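Local coordinates for mannan endo-1,6-alpha-mannosidase (Chaetomium thermophilum, PDB 6RY0), which probably cleaves alpha-1,6-mannosidic linkages and transfers GPI-anchored glycoproteins into the fungal cell wall, at residues A[26-36]-A[350-361]. Residues are numbered along the deposited sequence; the frame is centred on the assembly and turned at random. Where two conformers were deposited one is given.
Sequences QYYKIDTKEEI and RTSAEAAVKQCV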
ATOM      1  N   GLN A  26      25.581  10.602 -10.734  1.00 22.00           N
ATOM      2  CA  GLN A  26      24.531   9.631 -10.422  1.00 19.64           C
ATOM      3  C   GLN A  26      25.104   8.217 -10.546  1.00 17.34           C
ATOM      4  O   GLN A  26      25.989   7.969 -11.362  1.00 19.32           O
ATOM      5  CB  GLN A  26      23.359   9.874 -11.378  1.00 20.59           C
ATOM      6  CG  GLN A  26      22.217   8.925 -11.396  1.00 20.67           C
ATOM      7  CD  GLN A  26      21.134   9.404 -12.346  1.00 19.77           C
ATOM      8  OE1 GLN A  26      20.770  10.574 -12.341  1.00 20.35           O
ATOM      9  NE2 GLN A  26      20.619   8.502 -13.164  1.00 20.21           N
ATOM     10  N   TYR A  27      24.617   7.303  -9.720  1.00 14.30           N
ATOM     11  CA  TYR A  27      25.085   5.929  -9.693  1.00 12.78           C
ATOM     12  C   TYR A  27      24.236   5.048 -10.617  1.00 12.11           C
ATOM     13  O   TYR A  27      24.747   4.342 -11.486  1.00 15.23           O
ATOM     14  CB  TYR A  27      25.068   5.428  -8.254  1.00 11.36           C
ATOM     15  CG  TYR A  27      25.597   4.041  -8.035  1.00 10.56           C
ATOM     16  CD1 TYR A  27      24.811   2.929  -8.309  1.00 10.41           C
ATOM     17  CD2 TYR A  27      26.875   3.840  -7.536  1.00 11.47           C
ATOM     18  CE1 TYR A  27      25.260   1.645  -8.066  1.00 10.88           C
ATOM     19  CE2 TYR A  27      27.343   2.581  -7.273  1.00 10.83           C
ATOM     20  CZ  TYR A  27      26.534   1.467  -7.557  1.00 10.37           C
ATOM     21  OH  TYR A  27      26.924   0.183  -7.308  1.00 10.83           O
ATOM     22  N   TYR A  28      22.928   5.068 -10.420  1.00 10.94           N
ATOM     23  CA  TYR A  28      22.010   4.221 -11.155  1.00 11.19           C
ATOM     24  C   TYR A  28      21.707   4.772 -12.538  1.00 13.11           C
ATOM     25  O   TYR A  28      21.552   5.983 -12.694  1.00 16.87           O
ATOM     26  CB  TYR A  28      20.718   4.085 -10.370  1.00 10.86           C
ATOM     27  CG  TYR A  28      20.871   3.271  -9.097  1.00  9.46           C
ATOM     28  CD1 TYR A  28      21.274   1.952  -9.162  1.00 10.09           C
ATOM     29  CD2 TYR A  28      20.679   3.833  -7.844  1.00  9.92           C
ATOM     30  CE1 TYR A  28      21.416   1.203  -7.997  1.00  9.77           C
ATOM     31  CE2 TYR A  28      20.839   3.084  -6.689  1.00 10.13           C
ATOM     32  CZ  TYR A  28      21.185   1.772  -6.775  1.00  9.38           C
ATOM     33  OH  TYR A  28      21.334   0.984  -5.642  1.00 10.09           O
ATOM     34  N   LYS A  29      21.633   3.875 -13.507  1.00 11.19           N
ATOM     35  CA  LYS A  29      21.219   4.181 -14.865  0.56 11.72           C
ATOM     36  C   LYS A  29      19.840   3.596 -15.110  1.00 11.08           C
ATOM     37  O   LYS A  29      19.549   2.468 -14.700  1.00 11.35           O
ATOM     38  CB  LYS A  29      22.206   3.580 -15.862  0.56 13.61           C
ATOM     39  CG  LYS A  29      23.521   4.332 -15.954  0.56 15.28           C
ATOM     40  CD  LYS A  29      24.503   3.592 -16.855  0.56 16.61           C
ATOM     41  CE  LYS A  29      25.631   4.466 -17.328  0.56 18.82           C
ATOM     42  NZ  LYS A  29      26.341   5.173 -16.246  0.56 20.49           N
ATOM     43  N   ILE A  30      19.000   4.342 -15.820  1.00 11.22           N
ATOM     44  CA  ILE A  30      17.632   3.896 -16.055  1.00 10.72           C
ATOM     45  C   ILE A  30      17.176   4.217 -17.486  1.00 12.34           C
ATOM     46  O   ILE A  30      15.991   4.489 -17.721  1.00 12.68           O
ATOM     47  CB  ILE A  30      16.623   4.481 -15.032  1.00 10.79           C
ATOM     48  CG1 ILE A  30      16.707   5.996 -14.953  1.00 11.83           C
ATOM     49  CG2 ILE A  30      16.835   3.825 -13.643  1.00 11.09           C
ATOM     50  CD1 ILE A  30      15.516   6.644 -14.282  1.00 12.89           C
ATOM     51  N   ASP A  31      18.082   4.185 -18.463  1.00 13.37           N
ATOM     52  CA  ASP A  31      17.736   4.597 -19.833  1.00 14.92           C
ATOM     53  C   ASP A  31      17.515   3.452 -20.791  1.00 16.22           C
ATOM     54  O   ASP A  31      17.313   3.666 -21.984  1.00 18.58           O
ATOM     55  CB  ASP A  31      18.826   5.514 -20.379  1.00 14.26           C
ATOM     56  CG  ASP A  31      18.845   6.815 -19.677  1.00 16.69           C
ATOM     57  OD1 ASP A  31      17.734   7.307 -19.361  1.00 18.25           O
ATOM     58  OD2 ASP A  31      19.947   7.328 -19.404  1.00 19.37           O
ATOM     59  N   THR A  32      17.597   2.227 -20.374  1.00 16.08           N
ATOM     60  CA  THR A  32      17.132   1.137 -21.202  1.00 16.87           C
ATOM     61  C   THR A  32      16.485   0.145 -20.261  1.00 15.68           C
ATOM     62  O   THR A  32      16.676   0.234 -19.040  1.00 13.60           O
ATOM     63  CB  THR A  32      18.303   0.425 -21.906  1.00 18.55           C
ATOM     64  OG1 THR A  32      19.086  -0.238 -20.904  1.00 19.25           O
ATOM     65  CG2 THR A  32      19.172   1.401 -22.694  1.00 19.77           C
ATOM     66  N   LYS A  33      15.785  -0.830 -20.838  1.00 15.48           N
ATOM     67  CA  LYS A  33      15.181  -1.880 -20.059  1.00 15.35           C
ATOM     68  C   LYS A  33      16.234  -2.585 -19.258  1.00 14.46           C
ATOM     69  O   LYS A  33      16.059  -2.815 -18.067  1.00 13.75           O
ATOM     70  CB  LYS A  33      14.418  -2.866 -20.951  1.00 16.84           C
ATOM     71  CG  LYS A  33      13.711  -3.987 -20.190  1.00 17.70           C
ATOM     72  CD  LYS A  33      13.165  -5.038 -21.132  1.00 20.33           C
ATOM     73  CE  LYS A  33      12.197  -5.973 -20.435  1.00 22.43           C
ATOM     74  NZ  LYS A  33      11.779  -7.068 -21.315  1.00 24.09           N
ATOM     75  N   GLU A  34      17.348  -2.922 -19.875  1.00 15.29           N
ATOM     76  CA  GLU A  34      18.444  -3.599 -19.220  0.50 15.29           C
ATOM     77  C   GLU A  34      19.017  -2.790 -18.045  1.00 13.45           C
ATOM     78  O   GLU A  34      19.342  -3.298 -16.983  1.00 12.98           O
ATOM     79  CB  GLU A  34      19.523  -3.844 -20.284  0.50 17.36           C
ATOM     80  CG  GLU A  34      19.108  -4.835 -21.405  0.50 19.68           C
ATOM     81  CD  GLU A  34      17.984  -4.352 -22.355  0.50 20.77           C
ATOM     82  OE1 GLU A  34      17.923  -3.143 -22.709  0.50 17.67           O
ATOM     83  OE2 GLU A  34      17.157  -5.216 -22.759  0.50 22.88           O
ATOM     84  N   GLU A  35      19.192  -1.486 -18.258  1.00 11.56           N
ATOM     85  CA  GLU A  35      19.720  -0.625 -17.188  1.00 10.78           C
ATOM     86  C   GLU A  35      18.734  -0.577 -16.026  1.00  9.65           C
ATOM     87  O   GLU A  35      19.121  -0.617 -14.871  1.00  9.69           O
ATOM     88  CB  GLU A  35      19.998   0.786 -17.700  1.00 11.26           C
ATOM     89  CG  GLU A  35      21.229   0.854 -18.592  1.00 11.45           C
ATOM     90  CD  GLU A  35      21.534   2.220 -19.150  1.00 12.34           C
ATOM     91  OE1 GLU A  35      20.746   3.160 -18.935  1.00 12.85           O
ATOM     92  OE2 GLU A  35      22.588   2.360 -19.820  1.00 14.28           O
ATOM     93  N   ILE A  36      17.453  -0.427 -16.331  1.00  9.46           N
ATOM     94  CA  ILE A  36      16.427  -0.407 -15.280  1.00  9.28           C
ATOM     95  C   ILE A  36      16.434  -1.709 -14.515  1.00  8.75           C
ATOM     96  O   ILE A  36      16.356  -1.716 -13.281  1.00  8.71           O
ATOM     97  CB  ILE A  36      15.055  -0.118 -15.864  1.00  9.52           C
ATOM     98  CG1 ILE A  36      15.000   1.299 -16.456  1.00 10.22           C
ATOM     99  CG2 ILE A  36      13.959  -0.259 -14.798  1.00 10.03           C
ATOM    100  CD1 ILE A  36      13.794   1.539 -17.366  1.00 11.49           C
ATOM    101  N   ARG A 350       7.978   8.701 -14.732  1.00  8.31           N
ATOM    102  CA  ARG A 350       9.349   8.675 -15.221  1.00  8.80           C
ATOM    103  C   ARG A 350      10.172   9.833 -14.660  1.00  8.74           C
ATOM    104  O   ARG A 350      11.302   9.610 -14.196  1.00  9.30           O
ATOM    105  CB  ARG A 350       9.355   8.692 -16.752  1.00 10.03           C
ATOM    106  CG  ARG A 350      10.689   8.932 -17.385  1.00 11.92           C
ATOM    107  CD  ARG A 350      11.564   7.731 -17.237  1.00 13.71           C
ATOM    108  NE  ARG A 350      12.944   8.092 -17.567  1.00 14.57           N
ATOM    109  CZ  ARG A 350      13.903   7.211 -17.745  1.00 14.78           C
ATOM    110  NH1 ARG A 350      13.605   5.906 -17.710  1.00 15.24           N
ATOM    111  NH2 ARG A 350      15.137   7.639 -17.947  1.00 15.95           N
ATOM    112  N   THR A 351       9.675  11.070 -14.723  1.00  8.70           N
ATOM    113  CA  THR A 351      10.450  12.163 -14.177  1.00  9.20           C
ATOM    114  C   THR A 351      10.640  12.018 -12.663  1.00  8.34           C
ATOM    115  O   THR A 351      11.673  12.394 -12.108  1.00  8.99           O
ATOM    116  CB  THR A 351       9.869  13.543 -14.530  1.00 10.52           C
ATOM    117  OG1 THR A 351       8.466  13.563 -14.245  1.00 10.14           O
ATOM    118  CG2 THR A 351      10.062  13.821 -16.013  1.00 11.73           C
ATOM    119  N   SER A 352       9.649  11.457 -11.973  1.00  7.92           N
ATOM    120  CA  SER A 352       9.749  11.286 -10.534  1.00  7.79           C
ATOM    121  C   SER A 352      10.817  10.234 -10.218  1.00  7.36           C
ATOM    122  O   SER A 352      11.635  10.437  -9.306  1.00  8.20           O
ATOM    123  CB  SER A 352       8.371  10.940  -9.975  1.00  7.91           C
ATOM    124  OG  SER A 352       8.365  10.859  -8.581  1.00  8.12           O
ATOM    125  N   ALA A 353      10.832   9.112 -10.943  1.00  7.74           N
ATOM    126  CA  ALA A 353      11.836   8.090 -10.750  1.00  7.87           C
ATOM    127  C   ALA A 353      13.244   8.592 -11.140  1.00  7.91           C
ATOM    128  O   ALA A 353      14.210   8.196 -10.507  1.00  8.12           O
ATOM    129  CB  ALA A 353      11.513   6.846 -11.547  1.00  8.25           C
ATOM    130  N   GLU A 354      13.348   9.441 -12.157  0.92  7.61           N
ATOM    131  CA  GLU A 354      14.636  10.051 -12.472  0.92  8.47           C
ATOM    132  C   GLU A 354      15.153  10.816 -11.287  0.92  8.09           C
ATOM    133  O   GLU A 354      16.340  10.739 -10.970  0.92  8.49           O
ATOM    134  CB  GLU A 354      14.527  10.974 -13.689  0.92  9.93           C
ATOM    135  CG  GLU A 354      14.348  10.262 -14.978  0.92 12.84           C
ATOM    136  CD  GLU A 354      14.193  11.167 -16.177  0.92 16.34           C
ATOM    137  OE1 GLU A 354      14.233  12.409 -16.011  0.92 19.77           O
ATOM    138  OE2 GLU A 354      14.028  10.640 -17.299  0.92 17.90           O
ATOM    139  N   ALA A 355      14.301  11.587 -10.628  1.00  8.35           N
ATOM    140  CA  ALA A 355      14.720  12.335  -9.457  1.00  8.64           C
ATOM    141  C   ALA A 355      15.086  11.392  -8.324  1.00  8.37           C
ATOM    142  O   ALA A 355      16.066  11.609  -7.594  1.00  8.77           O
ATOM    143  CB  ALA A 355      13.636  13.311  -9.048  1.00  9.35           C
ATOM    144  N   ALA A 356      14.330  10.323  -8.148  1.00  7.61           N
ATOM    145  CA  ALA A 356      14.651   9.334  -7.111  1.00  7.86           C
ATOM    146  C   ALA A 356      16.087   8.834  -7.295  1.00  7.98           C
ATOM    147  O   ALA A 356      16.882   8.835  -6.364  1.00  9.23           O
ATOM    148  CB  ALA A 356      13.675   8.173  -7.175  1.00  7.86           C
ATOM    149  N   VAL A 357      16.430   8.396  -8.491  1.00  8.05           N
ATOM    150  CA  VAL A 357      17.774   7.821  -8.664  1.00  8.82           C
ATOM    151  C   VAL A 357      18.855   8.896  -8.656  1.00  8.84           C
ATOM    152  O   VAL A 357      19.976   8.623  -8.240  1.00  9.51           O
ATOM    153  CB  VAL A 357      17.927   6.911  -9.866  1.00  9.68           C
ATOM    154  CG1 VAL A 357      17.077   5.658  -9.719  1.00 10.55           C
ATOM    155  CG2 VAL A 357      17.679   7.587 -11.176  1.00 10.61           C
ATOM    156  N   LYS A 358      18.550  10.123  -9.066  0.95  8.55           N
ATOM    157  CA  LYS A 358      19.568  11.187  -9.066  0.95  9.60           C
ATOM    158  C   LYS A 358      20.134  11.425  -7.670  0.95  9.09           C
ATOM    159  O   LYS A 358      21.307  11.784  -7.552  0.95 11.02           O
ATOM    160  CB  LYS A 358      18.986  12.470  -9.636  0.95 11.38           C
ATOM    161  CG  LYS A 358      19.926  13.645  -9.616  0.95 16.66           C
ATOM    162  CD  LYS A 358      20.894  13.584 -10.750  0.95 22.10           C
ATOM    163  CE  LYS A 358      21.780  14.824 -10.788  0.95 25.61           C
ATOM    164  NZ  LYS A 358      22.843  14.684 -11.812  0.95 28.25           N
ATOM    165  N   GLN A 359      19.322  11.227  -6.617  1.00  8.43           N
ATOM    166  CA  GLN A 359      19.780  11.451  -5.271  1.00  8.60           C
ATOM    167  C   GLN A 359      20.205  10.191  -4.545  1.00  8.11           C
ATOM    168  O   GLN A 359      20.620  10.278  -3.387  1.00  9.04           O
ATOM    169  CB  GLN A 359      18.791  12.294  -4.450  1.00  9.12           C
ATOM    170  CG  GLN A 359      17.406  11.688  -4.267  1.00  8.80           C
ATOM    171  CD  GLN A 359      17.352  10.604  -3.199  1.00  8.43           C
ATOM    172  OE1 GLN A 359      17.709  10.829  -2.034  1.00  8.90           O
ATOM    173  NE2 GLN A 359      16.908   9.424  -3.584  1.00  8.37           N
ATOM    174  N   CYS A 360      20.197   9.032  -5.215  1.00  7.99           N
ATOM    175  CA  CYS A 360      20.728   7.808  -4.616  1.00  8.13           C
ATOM    176  C   CYS A 360      22.232   7.751  -4.864  1.00  8.34           C
ATOM    177  O   CYS A 360      22.731   6.972  -5.679  1.00  8.83           O
ATOM    178  CB  CYS A 360      20.053   6.566  -5.152  1.00  8.48           C
ATOM    179  SG  CYS A 360      18.313   6.374  -4.689  1.00  8.22           S
ATOM    180  N   VAL A 361      22.952   8.605  -4.130  1.00  8.72           N
ATOM    181  CA  VAL A 361      24.386   8.784  -4.304  1.00  9.21           C
ATOM    182  C   VAL A 361      25.087   8.876  -2.955  1.00  9.61           C
ATOM    183  O   VAL A 361      26.249   9.267  -2.890  1.00 11.12           O
ATOM    184  CB  VAL A 361      24.706  10.031  -5.140  1.00 10.42           C
ATOM    185  CG1 VAL A 361      24.212   9.849  -6.560  1.00 11.82           C
ATOM    186  CG2 VAL A 361      24.151  11.301  -4.515  1.00 10.69           C
TER
HETATM  187  O   HOH W   1      18.124  10.885 -13.081  1.00 20.95           O
HETATM  188  O   HOH W   2      22.147   7.027  -8.380  1.00 11.11           O
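Ile30 and Val357 form the tight part of this contact, with Ile30 CD1 3.9 Å from Val357 CG2. The same CD1 lies over one face of the Arg350 guanidinium, offset toward its rim, and also touches Glu354 CG. Arg350 NH1 donates to Ile30 O at 2.8 Å, nearly in the guanidinium plane. Tyr28 sets its CB against Val357 CB, and the edge of its ring meets Cys360 CB at 3.9 Å from CE2. With CG anti to the carbonyl carbon (chi1 -69°), this ring runs on toward helix 33-48, where it touches Thr42 and Leu43. Val399 of helix 389-401 also packs on Val357. The contact thus lays the N-terminal arm, ahead of helix 33-48, along the C-terminal half of helix 342-358 and the turn after it, in the (alpha/alpha)6-barrel fold of glycosyl hydrolase family 76. Cys360 is tied to Cys369 by a disulfide.

The solvent side is looser. At exposed Asp31, OD1 forms a salt bridge with Arg350 NH2 at 3.0 Å, though the hydrogen bond within it is weak. Arg350 NE donates to Glu354 OE2 at 2.8 Å, within a salt bridge. A leucine in place of Arg350 would probably leave Ile30 O without this donor and both carboxylates without their shared positive mate. At the exposed start, the extended Gln26 chain crosses Lys358. Gln26 NE2 donates to Tyr28 O at 2.7 Å, and a water links Gln26 OE1 to Glu354 O. A second water joins Tyr28 N to Val357 O and Cys360 O.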